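Local coordinates for protein nourseothricin acetyltransferase (Streptomyces noursei, PDB 5C82) that probably transfers an acetyl group from acetyl-CoA to the antibiotic nourseothricin, a GNAT-family reaction linked to antibiotic resistance, at residues Thr32-Arg37 with Leu47-Val52; Ser79-Ala84 with Phe94-Tyr99; Asn103-Val108 with Ala139-Leu144. The protein carries 1 engineered substitution. One frame throughout, in Å; residues are numbered along the deposited sequence. Where two conformers were deposited one is given.

Contact 1: residues Thr32-Arg37 with Leu47-Val52; sequences TDTVFR and LREVPV
Residues T34 to R37 pair with R48 to P51 as an antiparallel beta hairpin at the protein surface, in a small three-stranded sheet distinct from the central one. V35-V50 and R37-R48 are hydrogen-bonded pairs, alternating with the non-hydrogen-bonded pairs T34-P51 and F36-E49. The ladder outlasts the corner at D33: V52 N still donates to D33 O at 2.8 Å.

The hairpin illustrates how one extended side chain can serve two neighbours. CG of E49 is anti to the backbone N (chi1 -164°), which carries the chain across one face of the F36 ring. CB of E49 lies over that face, 3.9 Å from the ring centroid, as a CH-pi contact. Farther out, the carboxylate stacks on the ring with the planes 20° apart, and T34 OG1 donates to the anti lone pair of E49 OE2 at 2.7 Å. H155, on the helix 151-158 that also touches T34 and F36, bonds to E49 OE1.

On the face bearing V35 and V50, V35 CG2 meets V50 CG2 and V52 CG1, each at 3.8 Å. V50 CG2 also sits over a face of the R37 guanidinium, whose NH1 is 3.5 Å from R48 NH2. Solvent probably screens these two exposed like charges, whereas the E49 carboxylate, bonded through both oxygens and stacked on a ring, is probably held against rotation.

Contact 2: residues Ser79-Ala84 with Phe94-Tyr99; sequences SRTFVA and FVVVSY
F82 lies side by side with V95, its CB 3.8 Å from V95 CG1, and that same methyl sits at the edge of the F82 ring, in its plane. The pair belongs to an antiparallel beta hairpin of the GNAT fold, strands 79-85 and 91-100, set between strand 11-14 and strand 105-113 in the central sheet. R80-V97 and F82-V95 are its hydrogen-bonded pairs. In the first, V97 N reaches R80 O at 2.7 Å; in the second, F82 N and V95 O are 2.9 Å apart, with the reciprocal bond from V95 N to F82 O of the same length.

As a worked example of how a sheet sorts its side chains, the hairpin divides cleanly. R80, F82, V95 and V97 share one face, over which helix 122-137 lies; F133 of that helix touches both R80 and V97. The ring of F82 takes R80 CG over one face, about 3.9 Å above the plane, while the extended arginine chain leads on to T14 OG1, which accepts a bond from its NE. V95 places CG1 between its own N and carbonyl carbon (chi1 66°), and this turns the methyl to the phenylalanine.

S79, T81, V83, F94, V96 and S98 occupy the other face. V83 CG1 touches F94 CB at 4.1 Å, but the end of the F94 side chain leads away from strand 79-85, and the side chain touches D110 on strand 105-113. T81 and V96 meet more closely: the hydroxyl oxygen OG1 of T81 rests against both methyls of the valine, 3.6 Å from V96 CG2 and 3.7 Å from V96 CG1.

Contact 3: residues Asn103-Val108 with Ala139-Leu144; sequences NRRLTV and AGHLWL
A beta-alpha-beta crossover, the unit that in GNAT enzymes carries the acetyl-CoA pyrophosphate-binding turn, brings R105 and L106 beside H141 and W143 in parallel strands. The backbone of L106 bonds twice to strand 141-147: its N donates to H141 O at 3.0 Å, and its O accepts from W143 N at 2.8 Å. V108 N continues the ladder to W143 O. Just before the strands, R104 O accepts from G140 N, and weakly from H141 N.

The side-chain centrepiece is R105. Bent at chi3 (-75°), its chain lays the guanidinium flat on the indole of W143, centres 3.5 Å apart and planes 11° from parallel, in a stacked cation-pi contact. ND2 of N103 lies over the opposite guanidinium face, offset toward its rim. H141 comes to the guanidinium edge with its ring nearly perpendicular, and R105 NE donates to H141 NE2 at 2.9 Å in a nearly straight bond (165°), the donor standing somewhat out of the imidazole plane. At the other ring nitrogen, a water bonds to H141 ND1 at 2.9 Å. The same water donates to N103 O at 2.7 Å. T107 CG2 abuts the indole edge, 3.7 Å from W143 CE3.

This arrangement faces the second subunit. There D168 forms a salt bridge with R105 NH2, and the backbone O of L171 accepts from N103 ND2. With one face on an indole, N103 ND2 near the rim of the other, and its NE committed to a histidine, the guanidinium is probably held in one orientation, which would favour its salt bridge to D168 of the second subunit.

How the contacts relate
The three contacts follow one another along the chain, each closing before the next opens. Contacts 2 and 3 share the seven-stranded mixed sheet: their centres are 13 Å apart, and strands 91-100 and 105-113 are neighbours, joined where T107 N probably bonds to S98 O at 2.7 Å. Helix 122-137 lies against the side chains of both. Contact 1 belongs to a separate three-stranded sheet, its centre 29 Å from that of contact 2 and 27 Å from that of contact 3; contacts 1 and 2 lie on opposite sides of the chain's centre. The protein thus combines a continuous GNAT core with a peripheral hairpin, and both contact 1 and contact 3 reach the second subunit.

Contact 1: residues Thr32-Arg37 with Leu47-Val52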
loop_
_atom_site.group_PDB
_atom_site.type_symbol
_atom_site.label_atom_id
_atom_site.label_comp_id
_atom_site.label_asym_id
_atom_site.label_seq_id
_atom_site.Cartn_x
_atom_site.Cartn_y
_atom_site.Cartn_z
ATOM N N THR A 32 8.934 19.611 13.588
ATOM C CA THR A 32 7.571 20.076 13.374
ATOM C C THR A 32 6.869 20.406 14.691
ATOM O O THR A 32 7.060 19.706 15.681
ATOM C CB THR A 32 6.793 19.067 12.481
ATOM O OG1 THR A 32 5.465 19.548 12.245
ATOM C CG2 THR A 32 6.769 17.639 13.050
ATOM N N ASP A 33 6.049 21.476 14.678
ATOM C CA ASP A 33 5.265 21.951 15.827
ATOM C C ASP A 33 3.877 21.289 15.835
ATOM O O ASP A 33 3.116 21.484 16.783
ATOM C CB ASP A 33 5.105 23.491 15.762
ATOM C CG ASP A 33 6.396 24.288 15.791
ATOM O OD1 ASP A 33 7.174 24.129 16.758
ATOM O OD2 ASP A 33 6.606 25.109 14.874
ATOM N N THR A 34 3.535 20.531 14.766
ATOM C CA THR A 34 2.220 19.861 14.623
ATOM C C THR A 34 2.397 18.482 13.993
ATOM O O THR A 34 3.439 18.221 13.405
ATOM C CB THR A 34 1.197 20.677 13.773
ATOM O OG1 THR A 34 1.616 20.701 12.421
ATOM C CG2 THR A 34 0.975 22.101 14.255
ATOM N N VAL A 35 1.377 17.604 14.125
ATOM C CA VAL A 35 1.325 16.258 13.534
ATOM C C VAL A 35 -0.126 16.010 13.159
ATOM O O VAL A 35 -1.021 16.663 13.702
ATOM C CB VAL A 35 1.881 15.080 14.431
ATOM C CG1 VAL A 35 3.363 15.262 14.786
ATOM C CG2 VAL A 35 1.027 14.853 15.692
ATOM N N PHE A 36 -0.368 15.084 12.238
ATOM C CA PHE A 36 -1.737 14.705 11.908
ATOM C C PHE A 36 -1.984 13.447 12.707
ATOM O O PHE A 36 -1.272 12.445 12.532
ATOM C CB PHE A 36 -1.948 14.500 10.406
ATOM C CG PHE A 36 -2.105 15.797 9.634
ATOM C CD1 PHE A 36 -0.989 16.516 9.212
ATOM C CD2 PHE A 36 -3.373 16.279 9.294
ATOM C CE1 PHE A 36 -1.134 17.701 8.480
ATOM C CE2 PHE A 36 -3.519 17.458 8.558
ATOM C CZ PHE A 36 -2.398 18.158 8.142
ATOM N N ARG A 37 -2.870 13.569 13.704
ATOM C CA ARG A 37 -3.263 12.472 14.580
ATOM C C ARG A 37 -4.288 11.678 13.809
ATOM O O ARG A 37 -5.228 12.252 13.235
ATOM C CB ARG A 37 -3.877 13.001 15.902
ATOM C CG ARG A 37 -4.246 11.887 16.898
ATOM C CD ARG A 37 -4.744 12.455 18.208
ATOM N NE ARG A 37 -3.651 13.014 19.008
ATOM C CZ ARG A 37 -3.813 13.867 20.016
ATOM N NH1 ARG A 37 -5.029 14.285 20.354
ATOM N NH2 ARG A 37 -2.760 14.324 20.681
ATOM N N LEU A 47 -8.375 12.129 10.490
ATOM C CA LEU A 47 -7.092 12.799 10.619
ATOM C C LEU A 47 -7.354 14.184 11.136
ATOM O O LEU A 47 -8.234 14.865 10.638
ATOM C CB LEU A 47 -6.369 12.918 9.259
ATOM C CG LEU A 47 -5.505 11.747 8.796
ATOM C CD1 LEU A 47 -6.362 10.515 8.419
ATOM C CD2 LEU A 47 -4.698 12.164 7.601
ATOM N N ARG A 48 -6.584 14.605 12.128
ATOM C CA ARG A 48 -6.696 15.937 12.689
ATOM C C ARG A 48 -5.311 16.426 12.992
ATOM O O ARG A 48 -4.570 15.742 13.691
ATOM C CB ARG A 48 -7.546 15.913 13.971
ATOM C CG ARG A 48 -7.923 17.300 14.503
ATOM C CD ARG A 48 -8.960 17.243 15.625
ATOM N NE ARG A 48 -8.537 16.398 16.746
ATOM C CZ ARG A 48 -8.130 16.853 17.929
ATOM N NH1 ARG A 48 -8.098 18.159 18.174
ATOM N NH2 ARG A 48 -7.761 16.004 18.881
ATOM N N GLU A 49 -4.962 17.605 12.480
ATOM C CA GLU A 49 -3.685 18.255 12.768
ATOM C C GLU A 49 -3.731 18.808 14.201
ATOM O O GLU A 49 -4.641 19.554 14.554
ATOM C CB GLU A 49 -3.395 19.368 11.772
ATOM C CG GLU A 49 -1.932 19.790 11.812
ATOM C CD GLU A 49 -1.548 20.812 10.768
ATOM O OE1 GLU A 49 -2.436 21.234 9.994
ATOM O OE2 GLU A 49 -0.349 21.165 10.694
ATOM N N VAL A 50 -2.800 18.345 15.034
ATOM C CA VAL A 50 -2.701 18.700 16.437
ATOM C C VAL A 50 -1.338 19.310 16.768
ATOM O O VAL A 50 -0.321 18.846 16.236
ATOM C CB VAL A 50 -3.027 17.502 17.383
ATOM C CG1 VAL A 50 -4.527 17.160 17.386
ATOM C CG2 VAL A 50 -2.181 16.271 17.064
ATOM N N PRO A 51 -1.275 20.321 17.671
ATOM C CA PRO A 51 0.045 20.839 18.074
ATOM C C PRO A 51 0.811 19.806 18.907
ATOM O O PRO A 51 0.193 18.970 19.565
ATOM C CB PRO A 51 -0.291 22.080 18.912
ATOM C CG PRO A 51 -1.676 21.834 19.436
ATOM C CD PRO A 51 -2.378 20.985 18.411
ATOM N N VAL A 52 2.153 19.835 18.845
ATOM C CA VAL A 52 3.013 18.968 19.648
ATOM C C VAL A 52 4.021 19.840 20.378
ATOM O O VAL A 52 4.649 20.698 19.751
ATOM C CB VAL A 52 3.702 17.777 18.900
ATOM C CG1 VAL A 52 2.712 16.663 18.583
ATOM C CG2 VAL A 52 4.452 18.228 17.645
#

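Contact 2: residues Ser79-Ala84 with Phe94-Tyr99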
loop_
_atom_site.group_PDB
_atom_site.type_symbol
_atom_site.label_atom_id
_atom_site.label_comp_id
_atom_site.label_asym_id
_atom_site.label_seq_id
_atom_site.Cartn_x
_atom_site.Cartn_y
_atom_site.Cartn_z
ATOM N N SER A 79 11.649 2.455 -13.358
ATOM C CA SER A 79 12.251 3.122 -12.206
ATOM C C SER A 79 13.177 4.268 -12.675
ATOM O O SER A 79 13.803 4.144 -13.735
ATOM C CB SER A 79 13.028 2.119 -11.357
ATOM O OG SER A 79 13.694 2.740 -10.268
ATOM N N ARG A 80 13.239 5.382 -11.906
ATOM C CA ARG A 80 14.103 6.537 -12.188
ATOM C C ARG A 80 14.318 7.417 -10.956
ATOM O O ARG A 80 13.413 7.555 -10.136
ATOM C CB ARG A 80 13.550 7.390 -13.335
ATOM C CG ARG A 80 14.606 8.266 -14.020
ATOM C CD ARG A 80 14.093 8.674 -15.366
ATOM N NE ARG A 80 15.113 9.248 -16.233
ATOM C CZ ARG A 80 15.196 8.994 -17.532
ATOM N NH1 ARG A 80 14.341 8.153 -18.107
ATOM N NH2 ARG A 80 16.143 9.564 -18.265
ATOM N N THR A 81 15.517 8.012 -10.848
ATOM C CA THR A 81 15.893 8.961 -9.802
ATOM C C THR A 81 16.325 10.269 -10.461
ATOM O O THR A 81 17.195 10.264 -11.328
ATOM C CB THR A 81 17.017 8.408 -8.882
ATOM O OG1 THR A 81 16.585 7.202 -8.265
ATOM C CG2 THR A 81 17.457 9.412 -7.796
ATOM N N PHE A 82 15.736 11.388 -10.018
ATOM C CA PHE A 82 16.104 12.725 -10.459
ATOM C C PHE A 82 16.782 13.452 -9.312
ATOM O O PHE A 82 16.317 13.384 -8.174
ATOM C CB PHE A 82 14.891 13.517 -10.960
ATOM C CG PHE A 82 14.191 12.872 -12.122
ATOM C CD1 PHE A 82 14.700 12.989 -13.412
ATOM C CD2 PHE A 82 12.976 12.223 -11.945
ATOM C CE1 PHE A 82 14.043 12.402 -14.492
ATOM C CE2 PHE A 82 12.316 11.633 -13.022
ATOM C CZ PHE A 82 12.842 11.741 -14.294
ATOM N N VAL A 83 17.900 14.127 -9.606
ATOM C CA VAL A 83 18.676 14.871 -8.605
ATOM C C VAL A 83 18.648 16.343 -8.939
ATOM O O VAL A 83 18.568 16.700 -10.111
ATOM C CB VAL A 83 20.144 14.351 -8.476
ATOM C CG1 VAL A 83 20.206 12.983 -7.790
ATOM C CG2 VAL A 83 20.871 14.338 -9.833
ATOM N N ALA A 84 18.769 17.182 -7.923
ATOM C CA ALA A 84 18.857 18.644 -8.031
ATOM C C ALA A 84 20.129 19.089 -7.323
ATOM O O ALA A 84 20.321 18.758 -6.150
ATOM C CB ALA A 84 17.649 19.310 -7.379
ATOM N N PHE A 94 16.566 15.088 -4.147
ATOM C CA PHE A 94 16.344 13.986 -5.085
ATOM C C PHE A 94 14.921 13.470 -5.005
ATOM O O PHE A 94 14.231 13.679 -4.005
ATOM C CB PHE A 94 17.370 12.832 -4.867
ATOM C CG PHE A 94 17.214 12.090 -3.558
ATOM C CD1 PHE A 94 17.865 12.530 -2.410
ATOM C CD2 PHE A 94 16.410 10.954 -3.474
ATOM C CE1 PHE A 94 17.699 11.863 -1.195
ATOM C CE2 PHE A 94 16.234 10.290 -2.252
ATOM C CZ PHE A 94 16.881 10.746 -1.120
ATOM N N VAL A 95 14.502 12.751 -6.026
ATOM C CA VAL A 95 13.186 12.088 -6.072
ATOM C C VAL A 95 13.392 10.735 -6.765
ATOM O O VAL A 95 14.066 10.653 -7.800
ATOM C CB VAL A 95 12.040 12.951 -6.714
ATOM C CG1 VAL A 95 12.274 13.224 -8.200
ATOM C CG2 VAL A 95 10.670 12.311 -6.498
ATOM N N VAL A 96 12.867 9.682 -6.158
ATOM C CA VAL A 96 12.947 8.338 -6.707
ATOM C C VAL A 96 11.519 8.015 -7.096
ATOM O O VAL A 96 10.599 8.186 -6.284
ATOM C CB VAL A 96 13.547 7.288 -5.712
ATOM C CG1 VAL A 96 13.687 5.911 -6.372
ATOM C CG2 VAL A 96 14.885 7.755 -5.139
ATOM N N VAL A 97 11.338 7.579 -8.342
ATOM C CA VAL A 97 10.044 7.212 -8.900
ATOM C C VAL A 97 10.081 5.802 -9.448
ATOM O O VAL A 97 11.134 5.315 -9.882
ATOM C CB VAL A 97 9.466 8.246 -9.916
ATOM C CG1 VAL A 97 9.379 9.645 -9.302
ATOM C CG2 VAL A 97 10.232 8.273 -11.248
ATOM N N SER A 98 8.924 5.141 -9.408
ATOM C CA SER A 98 8.729 3.793 -9.918
ATOM C C SER A 98 7.364 3.778 -10.618
ATOM O O SER A 98 6.406 4.343 -10.096
ATOM C CB SER A 98 8.764 2.794 -8.767
ATOM O OG SER A 98 8.211 1.551 -9.154
ATOM N N TYR A 99 7.276 3.142 -11.791
ATOM C CA TYR A 99 6.029 3.078 -12.546
ATOM C C TYR A 99 5.436 1.668 -12.561
ATOM O O TYR A 99 6.162 0.695 -12.788
ATOM C CB TYR A 99 6.234 3.568 -13.982
ATOM C CG TYR A 99 4.947 3.574 -14.780
ATOM C CD1 TYR A 99 3.917 4.460 -14.472
ATOM C CD2 TYR A 99 4.750 2.681 -15.833
ATOM C CE1 TYR A 99 2.724 4.453 -15.185
ATOM C CE2 TYR A 99 3.564 2.674 -16.560
ATOM C CZ TYR A 99 2.560 3.577 -16.241
ATOM O OH TYR A 99 1.375 3.571 -16.926
#

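Contact 3: residues Asn103-Val108 with Ala139-Leu144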
loop_
_atom_site.group_PDB
_atom_site.type_symbol
_atom_site.label_atom_id
_atom_site.label_comp_id
_atom_site.label_asym_id
_atom_site.label_seq_id
_atom_site.Cartn_x
_atom_site.Cartn_y
_atom_site.Cartn_z
ATOM N N ASN A 103 -2.055 -0.374 -12.902
ATOM C CA ASN A 103 -2.956 0.692 -12.480
ATOM C C ASN A 103 -2.459 2.048 -12.936
ATOM O O ASN A 103 -2.990 3.074 -12.495
ATOM C CB ASN A 103 -3.232 0.641 -10.976
ATOM C CG ASN A 103 -2.027 0.830 -10.105
ATOM O OD1 ASN A 103 -0.882 0.762 -10.561
ATOM N ND2 ASN A 103 -2.263 1.000 -8.808
ATOM N N ARG A 104 -1.458 2.049 -13.863
ATOM C CA ARG A 104 -0.863 3.245 -14.476
ATOM C C ARG A 104 -0.492 4.255 -13.382
ATOM O O ARG A 104 -0.827 5.440 -13.443
ATOM C CB ARG A 104 -1.813 3.858 -15.522
ATOM C CG ARG A 104 -2.272 2.892 -16.615
ATOM C CD ARG A 104 -3.516 3.420 -17.315
ATOM N NE ARG A 104 -3.273 4.665 -18.057
ATOM C CZ ARG A 104 -4.044 5.750 -17.989
ATOM N NH1 ARG A 104 -5.112 5.769 -17.197
ATOM N NH2 ARG A 104 -3.745 6.829 -18.703
ATOM N N ARG A 105 0.168 3.746 -12.352
ATOM C CA ARG A 105 0.530 4.559 -11.214
ATOM C C ARG A 105 2.013 4.832 -11.202
ATOM O O ARG A 105 2.819 3.911 -11.237
ATOM C CB ARG A 105 0.082 3.863 -9.898
ATOM C CG ARG A 105 0.690 4.455 -8.621
ATOM C CD ARG A 105 0.287 3.674 -7.385
ATOM N NE ARG A 105 -1.103 3.964 -7.002
ATOM C CZ ARG A 105 -1.668 3.560 -5.868
ATOM N NH1 ARG A 105 -0.964 2.874 -4.971
ATOM N NH2 ARG A 105 -2.914 3.896 -5.588
ATOM N N LEU A 106 2.363 6.099 -11.071
ATOM C CA LEU A 106 3.740 6.479 -10.860
ATOM C C LEU A 106 3.852 6.702 -9.343
ATOM O O LEU A 106 3.211 7.587 -8.780
ATOM C CB LEU A 106 4.079 7.740 -11.666
ATOM C CG LEU A 106 5.553 8.125 -11.901
ATOM C CD1 LEU A 106 6.058 9.090 -10.886
ATOM C CD2 LEU A 106 6.451 6.946 -12.224
ATOM N N THR A 107 4.599 5.848 -8.683
ATOM C CA THR A 107 4.849 5.919 -7.248
ATOM C C THR A 107 6.061 6.794 -6.989
ATOM O O THR A 107 7.118 6.603 -7.588
ATOM C CB THR A 107 4.985 4.482 -6.668
ATOM O OG1 THR A 107 3.693 3.882 -6.694
ATOM C CG2 THR A 107 5.539 4.447 -5.225
ATOM N N VAL A 108 5.909 7.753 -6.099
ATOM C CA VAL A 108 7.025 8.598 -5.677
ATOM C C VAL A 108 7.554 7.829 -4.469
ATOM O O VAL A 108 6.948 7.889 -3.393
ATOM C CB VAL A 108 6.579 10.056 -5.334
ATOM C CG1 VAL A 108 7.767 10.894 -4.874
ATOM C CG2 VAL A 108 5.869 10.722 -6.521
ATOM N N ALA A 139 0.949 7.432 -17.380
ATOM C CA ALA A 139 0.349 7.260 -16.054
ATOM C C ALA A 139 -0.991 7.990 -15.943
ATOM O O ALA A 139 -1.182 9.028 -16.573
ATOM C CB ALA A 139 1.306 7.760 -14.980
ATOM N N GLY A 140 -1.917 7.430 -15.173
ATOM C CA GLY A 140 -3.202 8.062 -14.921
ATOM C C GLY A 140 -3.127 8.901 -13.650
ATOM O O GLY A 140 -3.922 9.838 -13.471
ATOM N N HIS A 141 -2.160 8.568 -12.744
ATOM C CA HIS A 141 -1.964 9.300 -11.492
ATOM C C HIS A 141 -0.560 9.129 -10.872
ATOM O O HIS A 141 0.192 8.204 -11.189
ATOM C CB HIS A 141 -3.080 8.966 -10.451
ATOM C CG HIS A 141 -2.975 7.602 -9.822
ATOM N ND1 HIS A 141 -3.472 6.472 -10.453
ATOM C CD2 HIS A 141 -2.451 7.243 -8.624
ATOM C CE1 HIS A 141 -3.248 5.466 -9.617
ATOM N NE2 HIS A 141 -2.622 5.881 -8.509
ATOM N N LEU A 142 -0.228 10.054 -9.975
ATOM C CA LEU A 142 1.000 10.048 -9.174
ATOM C C LEU A 142 0.569 9.699 -7.770
ATOM O O LEU A 142 -0.534 10.037 -7.347
ATOM C CB LEU A 142 1.694 11.404 -9.194
ATOM C CG LEU A 142 2.598 11.669 -10.398
ATOM C CD1 LEU A 142 1.798 12.247 -11.533
ATOM C CD2 LEU A 142 3.742 12.631 -10.016
ATOM N N TRP A 143 1.399 8.969 -7.072
ATOM C CA TRP A 143 1.046 8.496 -5.745
ATOM C C TRP A 143 2.221 8.615 -4.806
ATOM O O TRP A 143 3.354 8.408 -5.223
ATOM C CB TRP A 143 0.590 7.023 -5.854
ATOM C CG TRP A 143 0.167 6.361 -4.574
ATOM C CD1 TRP A 143 -1.102 6.267 -4.082
ATOM C CD2 TRP A 143 1.012 5.660 -3.642
ATOM N NE1 TRP A 143 -1.106 5.533 -2.913
ATOM C CE2 TRP A 143 0.180 5.164 -2.610
ATOM C CE3 TRP A 143 2.403 5.440 -3.552
ATOM C CZ2 TRP A 143 0.681 4.398 -1.546
ATOM C CZ3 TRP A 143 2.900 4.690 -2.490
ATOM C CH2 TRP A 143 2.041 4.149 -1.521
ATOM N N LEU A 144 1.951 8.883 -3.522
ATOM C CA LEU A 144 3.040 8.904 -2.544
ATOM C C LEU A 144 2.562 8.473 -1.168
ATOM O O LEU A 144 1.371 8.511 -0.854
ATOM C CB LEU A 144 3.784 10.269 -2.498
ATOM C CG LEU A 144 2.976 11.502 -2.046
ATOM C CD1 LEU A 144 2.959 11.628 -0.488
ATOM C CD2 LEU A 144 3.534 12.764 -2.679
HETATM O O HOH W 1 -4.297 5.412 -13.043
#